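Local coordinates for FAD-dependent pyridine nucleotide-disulphide oxidoreductase (Desulfovibrio vulgaris, PDB 3IWA), which probably uses bound FAD to carry electrons from a reduced pyridine nucleotide to an acceptor, at residues L301-K305 against R361-D365; T396-G401 against L423-V429. All blocks are in the same frame, centred on the assembly; numbering follows the deposited sequence.

Contact 1. Residues L301-K305 against R361-D365; sequences LVTGK and REGYD
Thr303 and Lys305, which both face segment 361-365, are also bonded to each other: Thr303 OG1 accepts the backbone N of Lys305 at 3.1 Å, the N-H reaching the oxygen at 155°, and the link is an ST turn. The amides of Val302 and Thr303 both donate to Asn300 OD1. Beyond the turn, the side chain of Lys305 meets that of Glu362. The lysine chain bends at chi3 (-63°), Glu362 folds at chi2 (-74°), and the two run past each other in opposite directions rather than meeting end on. The salt bridge they form, from Lys305 NZ to Glu362 OE1, is long at 3.4 Å and weak as a hydrogen bond; Lys305 CE lies almost as near to OE1, so the carboxylate oxygen rests alongside the last methylene as well as the ammonium. The second carboxylate oxygen, Glu362 OE2, lies 4.2 Å from Thr303 CG2. The tyrosine makes the other half of the contact. Tyr364 brings its hydroxyl up to the loop backbone, with OH 3.7 Å from Thr303 CA and 4.1 Å from Val302 O. These are van der Waals approaches, and no hydrogen bond joins the hydroxyl to either residue. Between Glu362 and Tyr364 the chain turns at Gly363, whose positive phi ends helix 356-361 in a Schellman motif. The result is a small surface contact between an ST turn in the pyridine nucleotide-disulphide oxidoreductase family region and a Schellman-capped helix end in the dimerisation region.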
ATOM      1  N   LEU A 301       4.885 -17.195   1.567  1.00 36.62           N
ATOM      2  CA  LEU A 301       3.831 -17.073   0.533  1.00 37.12           C
ATOM      3  C   LEU A 301       4.306 -16.719  -0.902  1.00 37.39           C
ATOM      4  O   LEU A 301       3.495 -16.672  -1.820  1.00 37.56           O
ATOM      5  CB  LEU A 301       2.709 -16.141   0.989  1.00 36.32           C
ATOM      6  CG  LEU A 301       2.053 -16.580   2.308  1.00 36.43           C
ATOM      7  CD1 LEU A 301       1.196 -15.453   2.829  1.00 36.02           C
ATOM      8  CD2 LEU A 301       1.224 -17.838   2.158  1.00 38.22           C
ATOM      9  N   VAL A 302       5.589 -16.447  -1.096  1.00 38.26           N
ATOM     10  CA  VAL A 302       6.099 -16.172  -2.439  1.00 38.43           C
ATOM     11  C   VAL A 302       6.634 -17.476  -2.988  1.00 39.77           C
ATOM     12  O   VAL A 302       6.266 -17.872  -4.095  1.00 40.23           O
ATOM     13  CB  VAL A 302       7.222 -15.144  -2.485  1.00 38.13           C
ATOM     14  CG1 VAL A 302       7.882 -15.140  -3.909  1.00 39.05           C
ATOM     15  CG2 VAL A 302       6.723 -13.749  -2.112  1.00 35.36           C
ATOM     16  N   THR A 303       7.476 -18.155  -2.210  1.00 40.30           N
ATOM     17  CA  THR A 303       8.106 -19.383  -2.683  1.00 41.31           C
ATOM     18  C   THR A 303       7.228 -20.609  -2.611  1.00 42.89           C
ATOM     19  O   THR A 303       7.508 -21.587  -3.274  1.00 43.50           O
ATOM     20  CB  THR A 303       9.361 -19.739  -1.888  1.00 41.10           C
ATOM     21  OG1 THR A 303       9.000 -20.038  -0.538  1.00 39.26           O
ATOM     22  CG2 THR A 303      10.354 -18.617  -1.920  1.00 40.21           C
ATOM     23  N   GLY A 304       6.192 -20.575  -1.774  1.00 45.06           N
ATOM     24  CA  GLY A 304       5.326 -21.737  -1.558  1.00 46.20           C
ATOM     25  C   GLY A 304       6.001 -22.801  -0.703  1.00 47.28           C
ATOM     26  O   GLY A 304       5.518 -23.923  -0.583  1.00 47.45           O
ATOM     27  N   LYS A 305       7.127 -22.445  -0.117  1.00 48.07           N
ATOM     28  CA  LYS A 305       7.874 -23.353   0.711  1.00 49.43           C
ATOM     29  C   LYS A 305       7.860 -22.830   2.136  1.00 49.38           C
ATOM     30  O   LYS A 305       7.542 -21.666   2.391  1.00 49.39           O
ATOM     31  CB  LYS A 305       9.322 -23.490   0.214  1.00 49.76           C
ATOM     32  CG  LYS A 305       9.418 -24.197  -1.146  1.00 53.29           C
ATOM     33  CD  LYS A 305      10.783 -24.902  -1.351  1.00 57.31           C
ATOM     34  CE  LYS A 305      11.944 -23.896  -1.354  1.00 59.63           C
ATOM     35  NZ  LYS A 305      13.274 -24.540  -1.556  1.00 61.43           N
ATOM     36  N   ARG A 361      19.086 -17.536  -5.649  1.00 46.52           N
ATOM     37  CA  ARG A 361      19.505 -18.653  -4.759  1.00 47.17           C
ATOM     38  C   ARG A 361      18.424 -19.756  -4.712  1.00 47.20           C
ATOM     39  O   ARG A 361      18.749 -20.924  -4.633  1.00 46.99           O
ATOM     40  CB  ARG A 361      19.931 -18.176  -3.344  1.00 46.78           C
ATOM     41  N   GLU A 362      17.152 -19.381  -4.821  1.00 47.89           N
ATOM     42  CA  GLU A 362      16.042 -20.351  -4.870  1.00 48.59           C
ATOM     43  C   GLU A 362      15.917 -20.998  -6.233  1.00 48.49           C
ATOM     44  O   GLU A 362      15.040 -21.847  -6.428  1.00 48.88           O
ATOM     45  CB  GLU A 362      14.704 -19.672  -4.583  1.00 48.83           C
ATOM     46  CG  GLU A 362      14.547 -19.109  -3.170  1.00 51.54           C
ATOM     47  CD  GLU A 362      14.331 -20.178  -2.099  1.00 52.78           C
ATOM     48  OE1 GLU A 362      14.164 -21.377  -2.447  1.00 55.84           O
ATOM     49  OE2 GLU A 362      14.306 -19.795  -0.908  1.00 54.14           O
ATOM     50  N   GLY A 363      16.750 -20.555  -7.176  1.00 48.02           N
ATOM     51  CA  GLY A 363      16.739 -21.064  -8.536  1.00 47.97           C
ATOM     52  C   GLY A 363      15.665 -20.518  -9.470  1.00 47.88           C
ATOM     53  O   GLY A 363      15.289 -21.192 -10.425  1.00 48.10           O
ATOM     54  N   TYR A 364      15.141 -19.321  -9.196  1.00 47.27           N
ATOM     55  CA  TYR A 364      14.286 -18.642 -10.177  1.00 46.65           C
ATOM     56  C   TYR A 364      15.203 -17.993 -11.181  1.00 45.61           C
ATOM     57  O   TYR A 364      16.246 -17.444 -10.807  1.00 45.95           O
ATOM     58  CB  TYR A 364      13.386 -17.524  -9.558  1.00 46.68           C
ATOM     59  CG  TYR A 364      12.282 -18.040  -8.689  1.00 46.94           C
ATOM     60  CD1 TYR A 364      11.088 -18.493  -9.231  1.00 46.11           C
ATOM     61  CD2 TYR A 364      12.451 -18.106  -7.309  1.00 48.95           C
ATOM     62  CE1 TYR A 364      10.086 -18.999  -8.416  1.00 46.28           C
ATOM     63  CE2 TYR A 364      11.475 -18.606  -6.501  1.00 48.43           C
ATOM     64  CZ  TYR A 364      10.301 -19.049  -7.048  1.00 47.31           C
ATOM     65  OH  TYR A 364       9.367 -19.540  -6.182  1.00 50.69           O
ATOM     66  N   ASP A 365      14.796 -18.027 -12.434  1.00 44.49           N
ATOM     67  CA  ASP A 365      15.401 -17.207 -13.462  1.00 44.79           C
ATOM     68  C   ASP A 365      14.906 -15.756 -13.296  1.00 44.21           C
ATOM     69  O   ASP A 365      14.070 -15.282 -14.035  1.00 43.67           O
ATOM     70  CB  ASP A 365      15.024 -17.803 -14.833  1.00 45.43           C
ATOM     71  CG  ASP A 365      15.607 -17.022 -16.031  1.00 46.47           C
ATOM     72  OD1 ASP A 365      16.446 -16.111 -15.844  1.00 45.59           O
ATOM     73  OD2 ASP A 365      15.184 -17.347 -17.166  1.00 50.07           O
TER

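Contact 2. Residues T396-G401 against L423-V429; sequences TRRVLG and LASKPTV
Backbone bonds join the two segments at a single beta bridge, Arg398 with Thr428. The firmer one runs from Val399 N to Pro427 O at 3.0 Å and is nearly straight (171°); Val429 N reaches back to Arg397 O at 3.1 Å, but at 131° this bond is weak. The same Arg397 O also takes a CA-H contact from Thr428, with CA 3.1 Å away. Thr396 OG1 accepts Arg398 N in an ST turn and is also hydrogen-bonded to Asp393 OD2.

Flat-group packing centres on Arg398. A bend at chi3 (62°) turns its guanidinium between two aliphatic chains: Lys426 CG lies over one face, 3.6 Å from Arg398 NE, and Leu400 CD2 sits above the centre of the opposite face. NE is buried without a polar partner in the model, while NH2 donates to Val302 O. The like charge on Lys426 stays apart from it.

Among the apolar groups, Val399 CG1 meets Leu423 CD2 at 4.1 Å, the two chains crossing at about a right angle, and Val399 CB packs on Pro427 CG at 4.2 Å. The other branch, Val399 CG2, lies 3.9 Å from the carbonyl oxygen Thr428 O.

Segment 423-429 thus links helix 409-423 to helix 429-433, with Thr428 at the N-cap of the latter, beside strand 399-406; Val399 also packs on strand 386-393, and helix 449-461 covers Val429 and pairs Asp458 with Arg397.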
ATOM      1  N   THR A 396       7.274 -16.935 -15.799  1.00 46.12           N
ATOM      2  CA  THR A 396       5.884 -16.798 -15.332  1.00 45.34           C
ATOM      3  C   THR A 396       5.430 -15.340 -15.355  1.00 44.61           C
ATOM      4  O   THR A 396       4.251 -15.058 -15.299  1.00 44.68           O
ATOM      5  CB  THR A 396       5.774 -17.276 -13.897  1.00 45.33           C
ATOM      6  OG1 THR A 396       6.685 -16.509 -13.085  1.00 45.40           O
ATOM      7  CG2 THR A 396       6.115 -18.783 -13.814  1.00 44.77           C
ATOM      8  N   ARG A 397       6.401 -14.438 -15.412  1.00 43.45           N
ATOM      9  CA  ARG A 397       6.196 -13.022 -15.198  1.00 42.95           C
ATOM     10  C   ARG A 397       5.718 -12.708 -13.760  1.00 41.42           C
ATOM     11  O   ARG A 397       5.155 -11.665 -13.529  1.00 41.37           O
ATOM     12  CB  ARG A 397       5.229 -12.441 -16.241  1.00 42.69           C
ATOM     13  CG  ARG A 397       5.654 -12.648 -17.680  1.00 45.34           C
ATOM     14  CD  ARG A 397       4.566 -12.149 -18.689  1.00 46.21           C
ATOM     15  NE  ARG A 397       4.519 -10.686 -18.811  1.00 44.73           N
ATOM     16  CZ  ARG A 397       5.327  -9.949 -19.582  1.00 47.77           C
ATOM     17  NH1 ARG A 397       6.298 -10.503 -20.323  1.00 51.05           N
ATOM     18  NH2 ARG A 397       5.186  -8.634 -19.616  1.00 46.73           N
ATOM     19  N   ARG A 398       5.951 -13.597 -12.802  1.00 40.74           N
ATOM     20  CA  ARG A 398       5.498 -13.354 -11.412  1.00 39.74           C
ATOM     21  C   ARG A 398       6.423 -12.352 -10.772  1.00 37.97           C
ATOM     22  O   ARG A 398       7.627 -12.349 -11.041  1.00 37.52           O
ATOM     23  CB  ARG A 398       5.534 -14.595 -10.573  1.00 39.77           C
ATOM     24  CG  ARG A 398       4.313 -15.413 -10.618  1.00 44.48           C
ATOM     25  CD  ARG A 398       4.436 -16.576  -9.614  1.00 48.97           C
ATOM     26  NE  ARG A 398       4.559 -16.106  -8.236  1.00 51.55           N
ATOM     27  CZ  ARG A 398       5.252 -16.719  -7.274  1.00 51.60           C
ATOM     28  NH1 ARG A 398       5.925 -17.836  -7.518  1.00 52.13           N
ATOM     29  NH2 ARG A 398       5.286 -16.192  -6.055  1.00 50.90           N
ATOM     30  N   VAL A 399       5.849 -11.476  -9.964  1.00 36.26           N
ATOM     31  CA  VAL A 399       6.635 -10.559  -9.156  1.00 34.99           C
ATOM     32  C   VAL A 399       6.996 -11.334  -7.897  1.00 34.09           C
ATOM     33  O   VAL A 399       6.147 -11.909  -7.296  1.00 33.71           O
ATOM     34  CB  VAL A 399       5.857  -9.266  -8.860  1.00 34.58           C
ATOM     35  CG1 VAL A 399       6.647  -8.382  -7.973  1.00 34.78           C
ATOM     36  CG2 VAL A 399       5.525  -8.511 -10.179  1.00 34.81           C
ATOM     37  N   LEU A 400       8.279 -11.385  -7.546  1.00 33.77           N
ATOM     38  CA  LEU A 400       8.736 -12.174  -6.405  1.00 33.09           C
ATOM     39  C   LEU A 400       9.081 -11.300  -5.200  1.00 32.35           C
ATOM     40  O   LEU A 400       9.290 -11.804  -4.094  1.00 32.34           O
ATOM     41  CB  LEU A 400       9.961 -13.029  -6.792  1.00 32.45           C
ATOM     42  CG  LEU A 400       9.819 -13.989  -7.984  1.00 33.37           C
ATOM     43  CD1 LEU A 400      11.135 -14.661  -8.458  1.00 31.12           C
ATOM     44  CD2 LEU A 400       8.750 -15.031  -7.710  1.00 32.55           C
ATOM     45  N   GLY A 401       9.198 -10.005  -5.439  1.00 32.21           N
ATOM     46  CA  GLY A 401       9.663  -9.091  -4.439  1.00 31.86           C
ATOM     47  C   GLY A 401       9.826  -7.679  -4.942  1.00 32.25           C
ATOM     48  O   GLY A 401       9.807  -7.412  -6.155  1.00 32.81           O
ATOM     49  N   LEU A 423       1.664  -9.544  -2.868  1.00 37.36           N
ATOM     50  CA  LEU A 423       2.602 -10.662  -3.201  1.00 37.63           C
ATOM     51  C   LEU A 423       2.014 -12.046  -2.997  1.00 38.24           C
ATOM     52  O   LEU A 423       2.190 -12.905  -3.842  1.00 37.59           O
ATOM     53  CB  LEU A 423       3.933 -10.574  -2.458  1.00 37.40           C
ATOM     54  CG  LEU A 423       4.803  -9.378  -2.861  1.00 37.51           C
ATOM     55  CD1 LEU A 423       6.074  -9.301  -1.985  1.00 37.77           C
ATOM     56  CD2 LEU A 423       5.153  -9.424  -4.328  1.00 35.75           C
ATOM     57  N   ALA A 424       1.283 -12.246  -1.906  1.00 39.25           N
ATOM     58  CA  ALA A 424       0.666 -13.551  -1.611  1.00 40.50           C
ATOM     59  C   ALA A 424      -0.336 -13.996  -2.669  1.00 41.31           C
ATOM     60  O   ALA A 424      -0.541 -15.169  -2.830  1.00 41.34           O
ATOM     61  CB  ALA A 424      -0.020 -13.537  -0.219  1.00 40.02           C
ATOM     62  N   SER A 425      -0.950 -13.063  -3.392  1.00 42.89           N
ATOM     63  CA  SER A 425      -1.888 -13.418  -4.478  1.00 44.44           C
ATOM     64  C   SER A 425      -1.196 -13.737  -5.813  1.00 44.32           C
ATOM     65  O   SER A 425      -1.863 -13.977  -6.807  1.00 44.47           O
ATOM     66  CB  SER A 425      -2.908 -12.299  -4.677  1.00 44.39           C
ATOM     67  OG  SER A 425      -3.757 -12.230  -3.536  1.00 49.23           O
ATOM     68  N   LYS A 426       0.136 -13.727  -5.824  1.00 44.59           N
ATOM     69  CA  LYS A 426       0.922 -14.086  -7.001  1.00 44.68           C
ATOM     70  C   LYS A 426       0.654 -13.159  -8.182  1.00 43.20           C
ATOM     71  O   LYS A 426       0.283 -13.598  -9.266  1.00 43.62           O
ATOM     72  CB  LYS A 426       0.655 -15.540  -7.406  1.00 45.32           C
ATOM     73  CG  LYS A 426       1.409 -16.546  -6.590  1.00 50.40           C
ATOM     74  CD  LYS A 426       0.481 -17.591  -6.005  1.00 55.30           C
ATOM     75  CE  LYS A 426       1.123 -18.973  -5.982  1.00 58.90           C
ATOM     76  NZ  LYS A 426       1.445 -19.447  -4.580  1.00 61.86           N
ATOM     77  N   PRO A 427       0.877 -11.872  -7.992  1.00 41.49           N
ATOM     78  CA  PRO A 427       0.714 -10.950  -9.083  1.00 40.51           C
ATOM     79  C   PRO A 427       1.789 -11.136 -10.157  1.00 40.60           C
ATOM     80  O   PRO A 427       2.885 -11.663  -9.875  1.00 40.13           O
ATOM     81  CB  PRO A 427       0.910  -9.620  -8.404  1.00 40.26           C
ATOM     82  CG  PRO A 427       1.929  -9.915  -7.374  1.00 40.75           C
ATOM     83  CD  PRO A 427       1.584 -11.262  -6.861  1.00 41.05           C
ATOM     84  N   THR A 428       1.467 -10.704 -11.378  1.00 40.05           N
ATOM     85  CA  THR A 428       2.390 -10.734 -12.491  1.00 39.52           C
ATOM     86  C   THR A 428       2.722  -9.272 -12.763  1.00 38.63           C
ATOM     87  O   THR A 428       2.182  -8.399 -12.114  1.00 36.92           O
ATOM     88  CB  THR A 428       1.754 -11.382 -13.770  1.00 40.51           C
ATOM     89  OG1 THR A 428       0.623 -10.597 -14.199  1.00 42.15           O
ATOM     90  CG2 THR A 428       1.321 -12.851 -13.536  1.00 40.21           C
ATOM     91  N   VAL A 429       3.602  -9.024 -13.731  1.00 38.31           N
ATOM     92  CA  VAL A 429       4.059  -7.687 -14.089  1.00 37.88           C
ATOM     93  C   VAL A 429       2.895  -6.789 -14.525  1.00 38.14           C
ATOM     94  O   VAL A 429       2.856  -5.587 -14.224  1.00 38.00           O
ATOM     95  CB  VAL A 429       5.094  -7.786 -15.211  1.00 38.76           C
ATOM     96  CG1 VAL A 429       5.301  -6.448 -15.909  1.00 37.48           C
ATOM     97  CG2 VAL A 429       6.415  -8.344 -14.633  1.00 39.87           C
TER

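In the fold
Contacts 1 and 2 lie 11 Å apart between centres, on the same side of the chain's centre, and follow one another along the chain. They meet directly. Arg398 NH2 of contact 2 makes a probable hydrogen bond of 2.8 Å with Val302 O of contact 1, and Leu400 CD1 packs 3.6 Å from Tyr364 CG. Leu301 CD1 also reaches Ala424 CB at 3.8 Å. Loop 301-305 therefore touches both the residues just after helix 356-361 and those around strand 399-406. Contact 2 approaches the dimer partner: Ser425 packs on Ser425 of the second subunit, whereas no other chain of the assembly touches contact 1.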